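Local structure of ribosomal RNA methyltransferase, putative (Plasmodium falciparum, 2PLW) at residues Asp113-Cys118 against Ile151-Leu156; His175-Lys180 against Glu188-Cys193; Asn23-Asp28 against Gln103-Asp108. The protein binds S-adenosylmethionine in an FtsJ-like methyltransferase domain and probably methylates the ribose 2'-hydroxyl of a uridine in ribosomal RNA. All blocks are in the same frame, centred on the assembly; numbering follows the deposited sequence.

Contact 1: residues Asp113-Cys118 against Ile151-Leu156. With SAM (S-adenosylmethionine), chain C.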
# COMPACT_ATOMS: atom_id res chain seq x y z
N ASP A 113 -3.57 -2.15 -1.86
CA ASP A 113 -4.73 -2.99 -2.13
C ASP A 113 -4.42 -3.93 -3.30
O ASP A 113 -5.34 -4.49 -3.91
CB ASP A 113 -5.94 -2.11 -2.47
CG ASP A 113 -7.27 -2.86 -2.39
OD1 ASP A 113 -7.39 -3.73 -1.49
OD2 ASP A 113 -8.17 -2.55 -3.21
N ALA A 114 -3.14 -4.14 -3.61
CA ALA A 114 -2.75 -5.01 -4.74
C ALA A 114 -3.03 -6.48 -4.43
O ALA A 114 -3.03 -6.90 -3.27
CB ALA A 114 -1.26 -4.84 -5.08
N ALA A 115 -3.27 -7.26 -5.48
CA ALA A 115 -3.44 -8.71 -5.35
C ALA A 115 -2.98 -9.39 -6.63
O ALA A 115 -2.96 -8.77 -7.69
CB ALA A 115 -4.91 -9.06 -5.03
N VAL A 116 -2.54 -10.64 -6.51
CA VAL A 116 -2.12 -11.42 -7.67
C VAL A 116 -3.32 -12.26 -8.12
O VAL A 116 -4.07 -12.73 -7.28
CB VAL A 116 -0.88 -12.29 -7.37
CG1 VAL A 116 0.39 -11.52 -7.71
CG2 VAL A 116 -0.83 -12.71 -5.90
N PRO A 117 -3.51 -12.43 -9.45
CA PRO A 117 -4.61 -13.29 -9.96
C PRO A 117 -4.60 -14.68 -9.34
O PRO A 117 -3.53 -15.28 -9.20
CB PRO A 117 -4.30 -13.40 -11.46
CG PRO A 117 -3.54 -12.13 -11.78
CD PRO A 117 -2.72 -11.83 -10.55
N CYS A 118 -5.77 -15.17 -8.94
CA CYS A 118 -5.90 -16.51 -8.37
C CYS A 118 -5.89 -17.63 -9.41
O CYS A 118 -6.62 -17.55 -10.40
CB CYS A 118 -7.17 -16.61 -7.53
SG CYS A 118 -6.91 -15.99 -5.86
N ILE A 151 -0.02 -0.20 5.23
CA ILE A 151 -1.14 -1.16 5.24
C ILE A 151 -1.10 -1.98 3.96
O ILE A 151 -1.03 -1.44 2.86
CB ILE A 151 -2.50 -0.45 5.41
CG1 ILE A 151 -2.45 0.38 6.68
CG2 ILE A 151 -3.59 -1.52 5.49
CD1 ILE A 151 -3.74 1.13 6.98
N VAL A 152 -1.08 -3.30 4.10
CA VAL A 152 -0.93 -4.14 2.91
C VAL A 152 -1.91 -5.30 2.96
O VAL A 152 -2.04 -5.98 3.99
CB VAL A 152 0.53 -4.62 2.73
CG1 VAL A 152 1.03 -5.39 3.96
CG2 VAL A 152 0.70 -5.44 1.44
N LYS A 153 -2.59 -5.52 1.84
CA LYS A 153 -3.51 -6.66 1.73
C LYS A 153 -2.78 -7.96 1.39
O LYS A 153 -1.79 -7.96 0.67
CB LYS A 153 -4.60 -6.36 0.69
CG LYS A 153 -5.75 -7.36 0.67
CD LYS A 153 -6.83 -6.94 -0.32
CE LYS A 153 -6.43 -6.90 -1.77
NZ LYS A 153 -7.55 -6.36 -2.61
N MET A 154 -3.30 -9.08 1.90
CA MET A 154 -2.82 -10.38 1.41
C MET A 154 -3.91 -11.42 1.62
O MET A 154 -4.85 -11.19 2.42
CB MET A 154 -1.55 -10.82 2.13
CG MET A 154 -1.76 -11.24 3.59
SD MET A 154 -0.27 -11.97 4.33
CE MET A 154 0.11 -13.28 3.15
N TYR A 155 -3.78 -12.55 0.91
CA TYR A 155 -4.62 -13.72 1.21
C TYR A 155 -4.16 -14.34 2.50
O TYR A 155 -3.00 -14.72 2.63
CB TYR A 155 -4.60 -14.77 0.08
CG TYR A 155 -5.35 -14.32 -1.15
CD1 TYR A 155 -6.71 -14.05 -1.09
CD2 TYR A 155 -4.68 -14.15 -2.36
CE1 TYR A 155 -7.40 -13.61 -2.22
CE2 TYR A 155 -5.36 -13.71 -3.49
CZ TYR A 155 -6.72 -13.45 -3.41
OH TYR A 155 -7.40 -13.02 -4.53
N LEU A 156 -5.07 -14.43 3.47
CA LEU A 156 -4.77 -15.04 4.75
C LEU A 156 -4.40 -16.50 4.57
O LEU A 156 -5.02 -17.23 3.77
CB LEU A 156 -5.95 -14.93 5.71
CG LEU A 156 -5.84 -15.60 7.10
CD1 LEU A 156 -4.92 -14.86 8.04
CD2 LEU A 156 -7.21 -15.70 7.77
N SAM C . -7.81 -0.07 -4.41
CA SAM C . -8.24 0.03 -5.85
C SAM C . -9.40 1.02 -6.02
O SAM C . -10.04 1.36 -5.02
OXT SAM C . -9.70 1.50 -7.11
CB SAM C . -8.62 -1.36 -6.37
CG SAM C . -7.34 -2.19 -6.50
SD SAM C . -7.50 -3.70 -7.47
CE SAM C . -8.50 -4.65 -6.31
C5' SAM C . -5.87 -4.46 -7.28
C4' SAM C . -4.85 -3.81 -8.21
O4' SAM C . -3.55 -4.28 -7.85
C3' SAM C . -5.02 -4.13 -9.72
O3' SAM C . -5.40 -2.98 -10.44
C2' SAM C . -3.64 -4.64 -10.16
O2' SAM C . -3.18 -4.20 -11.43
C1' SAM C . -2.75 -4.15 -9.03
N9 SAM C . -1.49 -4.85 -8.85
C8 SAM C . -1.27 -6.20 -8.66
N7 SAM C . 0.06 -6.41 -8.50
C5 SAM C . 0.68 -5.20 -8.57
C6 SAM C . 2.01 -4.80 -8.47
N6 SAM C . 2.98 -5.68 -8.26
N1 SAM C . 2.34 -3.47 -8.58
C2 SAM C . 1.37 -2.51 -8.79
N3 SAM C . 0.05 -2.90 -8.88
C4 SAM C . -0.28 -4.22 -8.79
O HOH W 1 -1.43 -5.94 -1.33
O HOH W 2 -6.48 -12.15 -6.59
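Asp113 and Lys153 stand with their CA atoms 5.5 Å apart, where the loop 113-118 leaves strand 107-112 and runs beside the end of strand 148-155. The two backbones head much the same way, 21° apart, but diverge. Between Ala114 and Lys153 a water fills the gap, donating to both carbonyl oxygens and so continuing the join where the main chains no longer pair directly.

Lys153 first extends with CG anti to its backbone N, then bends at chi3 (64°), which swings NZ onto Asp113. There it grips two oxygens of the one residue: OD1, in a salt bridge with 2.9 Å between NZ and OD1, the amine coming from above the carboxylate plane, and the backbone O, 3.2 Å from NZ. OD1 is also hydrogen-bonded to Tyr190 OH, while the other oxygen, OD2, accepts the amino N of SAM at 2.8 Å. A short, two-pronged acid suits this place: OD1 takes Lys153 and Tyr190, while OD2 is left for the cofactor.

This is the cofactor edge of a class I, Rossmann-like methyltransferase, at the carboxyl ends of its parallel strands. Lys153 is the predicted proton acceptor; with Asp113 and nearby Glu188 it is placed consistently with the Lys-Asp-Lys-Glu tetrad of RlmE-type enzymes. The small Ala114 lets the ribose come close, with Ala114 CA 3.3 Å from SAM O4'.

Further along, Tyr155 reaches back to the loop. Cys118 SG lies obliquely to its ring, 4.2 Å from the centroid and 3.3 Å from Tyr155 OH, a sulfur-aromatic contact, while Val116 O faces the ring edge.

Contact 2: residues His175-Lys180 against Glu188-Cys193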
# COMPACT_ATOMS: atom_id res chain seq x y z
N HIS A 175 -0.99 -4.92 13.29
CA HIS A 175 -2.32 -5.50 13.56
C HIS A 175 -2.79 -6.27 12.35
O HIS A 175 -2.55 -5.86 11.21
CB HIS A 175 -3.34 -4.41 13.91
CG HIS A 175 -2.87 -3.43 14.94
ND1 HIS A 175 -2.13 -2.31 14.63
CD2 HIS A 175 -3.04 -3.42 16.29
CE1 HIS A 175 -1.86 -1.64 15.74
NE2 HIS A 175 -2.40 -2.29 16.76
N THR A 176 -3.45 -7.40 12.56
CA THR A 176 -4.16 -8.06 11.48
C THR A 176 -5.64 -7.70 11.59
O THR A 176 -6.24 -7.79 12.69
CB THR A 176 -3.97 -9.59 11.52
OG1 THR A 176 -2.59 -9.90 11.69
CG2 THR A 176 -4.44 -10.20 10.22
N THR A 177 -6.24 -7.27 10.48
CA THR A 177 -7.66 -6.95 10.47
C THR A 177 -8.47 -8.25 10.35
O THR A 177 -7.90 -9.31 10.10
CB THR A 177 -8.01 -6.03 9.29
OG1 THR A 177 -7.86 -6.76 8.06
CG2 THR A 177 -7.09 -4.84 9.27
N LYS A 178 -9.78 -8.16 10.51
CA LYS A 178 -10.70 -9.30 10.36
C LYS A 178 -10.79 -9.81 8.92
O LYS A 178 -10.98 -9.01 8.00
CB LYS A 178 -12.09 -8.92 10.88
CG LYS A 178 -13.03 -10.10 11.06
CD LYS A 178 -12.61 -10.99 12.24
CE LYS A 178 -13.63 -12.10 12.53
NZ LYS A 178 -13.38 -13.34 11.74
N PRO A 179 -10.63 -11.14 8.70
CA PRO A 179 -10.71 -11.75 7.36
C PRO A 179 -12.01 -11.42 6.60
O PRO A 179 -13.07 -11.28 7.21
CB PRO A 179 -10.64 -13.25 7.65
CG PRO A 179 -10.00 -13.37 8.96
CD PRO A 179 -10.33 -12.14 9.74
N LYS A 180 -11.90 -11.32 5.27
CA LYS A 180 -13.06 -11.02 4.42
C LYS A 180 -13.15 -11.99 3.24
O LYS A 180 -12.15 -12.25 2.56
CB LYS A 180 -13.03 -9.56 3.92
CG LYS A 180 -13.47 -8.53 4.97
CD LYS A 180 -13.08 -7.10 4.59
CE LYS A 180 -14.03 -6.06 5.22
NZ LYS A 180 -14.18 -6.15 6.71
N GLU A 188 -9.18 -12.61 2.63
CA GLU A 188 -8.18 -11.54 2.62
C GLU A 188 -8.15 -10.75 3.91
O GLU A 188 -9.18 -10.56 4.56
CB GLU A 188 -8.43 -10.59 1.46
CG GLU A 188 -7.92 -11.10 0.13
CD GLU A 188 -8.37 -10.22 -1.02
OE1 GLU A 188 -9.37 -9.49 -0.85
OE2 GLU A 188 -7.71 -10.27 -2.09
N ILE A 189 -6.96 -10.29 4.29
CA ILE A 189 -6.80 -9.48 5.49
C ILE A 189 -5.90 -8.33 5.09
O ILE A 189 -5.30 -8.37 4.02
CB ILE A 189 -6.15 -10.25 6.68
CG1 ILE A 189 -4.81 -10.91 6.27
CG2 ILE A 189 -7.11 -11.30 7.28
CD1 ILE A 189 -3.59 -10.12 6.70
N TYR A 190 -5.84 -7.32 5.95
CA TYR A 190 -4.82 -6.28 5.83
C TYR A 190 -3.90 -6.37 7.03
O TYR A 190 -4.36 -6.58 8.15
CB TYR A 190 -5.45 -4.89 5.74
CG TYR A 190 -6.25 -4.65 4.48
CD1 TYR A 190 -5.63 -4.18 3.31
CD2 TYR A 190 -7.63 -4.90 4.46
CE1 TYR A 190 -6.36 -3.94 2.16
CE2 TYR A 190 -8.37 -4.67 3.30
CZ TYR A 190 -7.73 -4.20 2.15
OH TYR A 190 -8.50 -3.99 1.02
N LEU A 191 -2.59 -6.21 6.79
CA LEU A 191 -1.63 -6.02 7.87
C LEU A 191 -1.47 -4.51 8.03
O LEU A 191 -1.08 -3.83 7.09
CB LEU A 191 -0.30 -6.69 7.56
CG LEU A 191 -0.38 -8.22 7.36
CD1 LEU A 191 0.84 -8.74 6.54
CD2 LEU A 191 -0.49 -8.94 8.69
N VAL A 192 -1.85 -4.00 9.19
CA VAL A 192 -1.81 -2.58 9.51
C VAL A 192 -0.60 -2.30 10.39
O VAL A 192 -0.52 -2.78 11.53
CB VAL A 192 -3.12 -2.13 10.23
CG1 VAL A 192 -3.06 -0.64 10.53
CG2 VAL A 192 -4.29 -2.44 9.35
N CYS A 193 0.34 -1.50 9.88
CA CYS A 193 1.60 -1.32 10.55
C CYS A 193 1.78 0.15 10.88
O CYS A 193 1.73 1.00 9.99
CB CYS A 193 2.75 -1.74 9.62
SG CYS A 193 2.53 -3.40 8.92
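His175 and Val192 form an antiparallel hydrogen-bonded pair, His175 N donating to Val192 O and Val192 N to His175 O, each at 2.8 Å. The imidazole also presents its edge to Val192 O.

Thr176 follows as the non-hydrogen-bonded pair of Leu191. Its OG1 and the leucine's CD2 branch lie side by side, and its methyl CG2 packs on Ile189 CD1 at 3.6 Å; a beta-branched residue suits an extended strand and offers this apolar branch to its neighbours.

At Thr177 the pairing changes character. Its N still donates to Tyr190 O, but Tyr190 N is answered by the side chain: OG1 accepts it at 3.0 Å in a nearly straight bond (168°). With chi1 at 69°, OG1 sits between the backbone N and the carbonyl carbon, facing the opposite strand, while CG2 meets Val192 CG2, the two side chains crossing at about a right angle. The hydroxyl thus stands in for the carbonyl, and Thr177 O lies beside Ile189 CG2 instead.

Lys178 bows outward into solvent, an extra residue in the register, since Thr177 lies opposite Tyr190 and Pro179 already opposite Ile189. Pro179, which has no N-H to leave unpaired, gives a CA-H...O contact to Glu188 O and sets its ring CG 3.9 Å from Ile189 CG2. Lys180 restores the pairing: its N donates to Glu188 O and its O accepts Glu188 N at 3.0 Å. Its NZ makes a salt bridge with Glu12.

The hairpin closes one border of the sheet, with strand 171-176 outermost and strand 188-196 bonded on its other side to strand 148-155. Helix 7-17 packs against Thr177, Tyr190 and Val192, and helix 160-168 against Ile189, Leu191 and Cys193.

Contact 3: residues Asn23-Asp28 against Gln103-Asp108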
# COMPACT_ATOMS: atom_id res chain seq x y z
N ASN A 23 -0.92 17.12 5.92
CA ASN A 23 0.52 17.27 5.71
C ASN A 23 1.25 15.92 5.64
O ASN A 23 2.34 15.75 6.19
CB ASN A 23 1.17 18.19 6.77
CG ASN A 23 2.54 18.70 6.34
OD1 ASN A 23 2.89 18.66 5.16
ND2 ASN A 23 3.34 19.17 7.30
N LYS A 24 0.61 14.97 4.97
CA LYS A 24 1.24 13.66 4.74
C LYS A 24 1.39 13.39 3.26
O LYS A 24 0.53 13.78 2.46
CB LYS A 24 0.41 12.53 5.34
CG LYS A 24 0.14 12.65 6.87
CD LYS A 24 1.40 12.41 7.68
CE LYS A 24 1.19 12.72 9.16
NZ LYS A 24 2.49 12.61 9.89
N ILE A 25 2.48 12.70 2.93
CA ILE A 25 2.63 12.18 1.57
C ILE A 25 2.08 10.74 1.63
O ILE A 25 2.49 9.94 2.46
CB ILE A 25 4.09 12.21 1.12
CG1 ILE A 25 4.59 13.66 1.05
CG2 ILE A 25 4.23 11.53 -0.23
CD1 ILE A 25 6.06 13.79 0.55
N ILE A 26 1.18 10.43 0.71
CA ILE A 26 0.44 9.16 0.71
C ILE A 26 0.59 8.43 -0.62
O ILE A 26 0.35 9.00 -1.69
CB ILE A 26 -1.06 9.41 1.00
CG1 ILE A 26 -1.21 10.18 2.31
CG2 ILE A 26 -1.83 8.09 1.13
CD1 ILE A 26 -2.50 10.98 2.35
N LEU A 27 0.98 7.16 -0.54
CA LEU A 27 1.12 6.32 -1.73
C LEU A 27 0.12 5.18 -1.68
O LEU A 27 0.01 4.48 -0.69
CB LEU A 27 2.54 5.74 -1.80
CG LEU A 27 2.81 4.73 -2.92
CD1 LEU A 27 2.64 5.35 -4.28
CD2 LEU A 27 4.21 4.15 -2.78
N ASP A 28 -0.56 4.97 -2.80
CA ASP A 28 -1.63 3.99 -2.92
C ASP A 28 -1.18 3.00 -3.97
O ASP A 28 -1.18 3.34 -5.16
CB ASP A 28 -2.89 4.73 -3.36
CG ASP A 28 -4.07 3.80 -3.59
OD1 ASP A 28 -4.14 2.74 -2.96
OD2 ASP A 28 -4.93 4.15 -4.44
N GLN A 103 11.45 14.44 -4.47
CA GLN A 103 12.80 14.99 -4.31
C GLN A 103 13.55 14.25 -3.19
O GLN A 103 13.98 13.11 -3.39
CB GLN A 103 12.78 16.51 -4.06
CG GLN A 103 12.13 17.32 -5.18
CD GLN A 103 12.73 17.00 -6.53
OE1 GLN A 103 13.96 17.01 -6.71
NE2 GLN A 103 11.86 16.72 -7.51
N ASP A 104 13.69 14.87 -2.04
CA ASP A 104 14.45 14.29 -0.93
C ASP A 104 13.56 13.72 0.19
O ASP A 104 14.05 13.34 1.27
CB ASP A 104 15.43 15.32 -0.38
CG ASP A 104 16.60 15.57 -1.33
OD1 ASP A 104 16.91 14.66 -2.13
OD2 ASP A 104 17.22 16.66 -1.27
N LYS A 105 12.26 13.65 -0.08
CA LYS A 105 11.30 13.26 0.95
C LYS A 105 10.96 11.78 0.89
O LYS A 105 11.02 11.15 -0.15
CB LYS A 105 10.03 14.09 0.83
CG LYS A 105 10.21 15.56 1.22
CD LYS A 105 8.91 16.34 1.08
CE LYS A 105 8.57 16.57 -0.40
NZ LYS A 105 9.50 17.56 -1.04
N LYS A 106 10.61 11.23 2.04
CA LYS A 106 10.04 9.90 2.09
C LYS A 106 8.51 9.99 2.27
O LYS A 106 7.94 11.08 2.29
CB LYS A 106 10.74 9.03 3.14
CG LYS A 106 12.17 8.64 2.70
CD LYS A 106 12.70 7.51 3.53
CE LYS A 106 14.13 7.20 3.18
NZ LYS A 106 14.61 6.07 3.96
N ILE A 107 7.86 8.84 2.29
CA ILE A 107 6.43 8.74 2.13
C ILE A 107 5.84 8.40 3.50
O ILE A 107 6.26 7.45 4.11
CB ILE A 107 6.09 7.61 1.11
CG1 ILE A 107 6.75 7.91 -0.25
CG2 ILE A 107 4.58 7.45 0.93
CD1 ILE A 107 6.42 6.92 -1.30
N ASP A 108 4.85 9.16 3.96
CA ASP A 108 4.30 8.94 5.29
C ASP A 108 3.33 7.78 5.47
O ASP A 108 3.25 7.19 6.55
CB ASP A 108 3.64 10.23 5.77
CG ASP A 108 4.60 11.38 5.77
OD1 ASP A 108 5.49 11.38 6.63
OD2 ASP A 108 4.50 12.26 4.89
O HOH W 3 5.20 13.26 8.94
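Ile25 and Asp108 are clasped at a corner of the chain, where residues 105-108 run at 85° to residues 23-27 before the chain turns into the sheet. Asp108 OD2 accepts Ile25 N at 2.8 Å through its anti lone pair, and the bond is straight (179°). Asp108 puts its CG anti to its own carbonyl carbon (chi1 -58°), which carries the carboxylate back to the strand. A return bond from Asp108 N to Ile25 O is weak and bent. Aspartate fits here because its short arm supplies an acceptor for Ile25 N at the corner itself.

The other oxygen, OD1, is bonded to Asn145 ND2 and receives a water that in turn accepts from Lys24 NZ. The lysine's charge, linked through this water, would favour the ionised acid, and its CD rests on Asp108 CB at 3.7 Å.

Ile25 buries the most of any residue here. Its long branch ends with CD1 3.7 Å from Lys106 O and 3.9 Å from Lys105 CE. The methylene chain of Lys105 crosses that branch at about a right angle, so its apolar part shields the isoleucine. Leu102 of helix 93-102 packs on Ile25 too.

Ile107 lies against the strand next to Ile25. Its CG2 sits 3.6 Å from Ile25 O and 3.8 Å from Leu27 CB, while its CD1 meets Leu27 CD2. Branched aliphatic chains are well suited to this buried seam between strand and helix.

Strand 24-29 is an inner strand of the sheet. After two further strands on one side of it, the chain returns through helix 93-102 to place strand 107-112 parallel on its other side, the switch of side, with strand order 3-2-1-4, typical of the Rossmann-like fold of class I methyltransferases.

How the contacts relate
Along the chain the segments of contact 3 come first, then those of contact 1, then those of contact 2, with no interleaving. All three belong to one mixed sheet of the FtsJ-like methyltransferase domain. Contacts 1 and 2 are neighbours, their centres 10 Å apart, and touch where strands 148-155 and 188-196 pair: Val152 O and Leu191 N are 2.9 Å apart. The centre of contact 3 lies about 22 Å from that of contact 1 and about 23 Å from that of contact 2. The hairpin adjoins the predicted active site through Tyr190, whose side chain is about 7 Å from SAM; contact 3 joins strands 24-29 and 107-112 across the chain's centre.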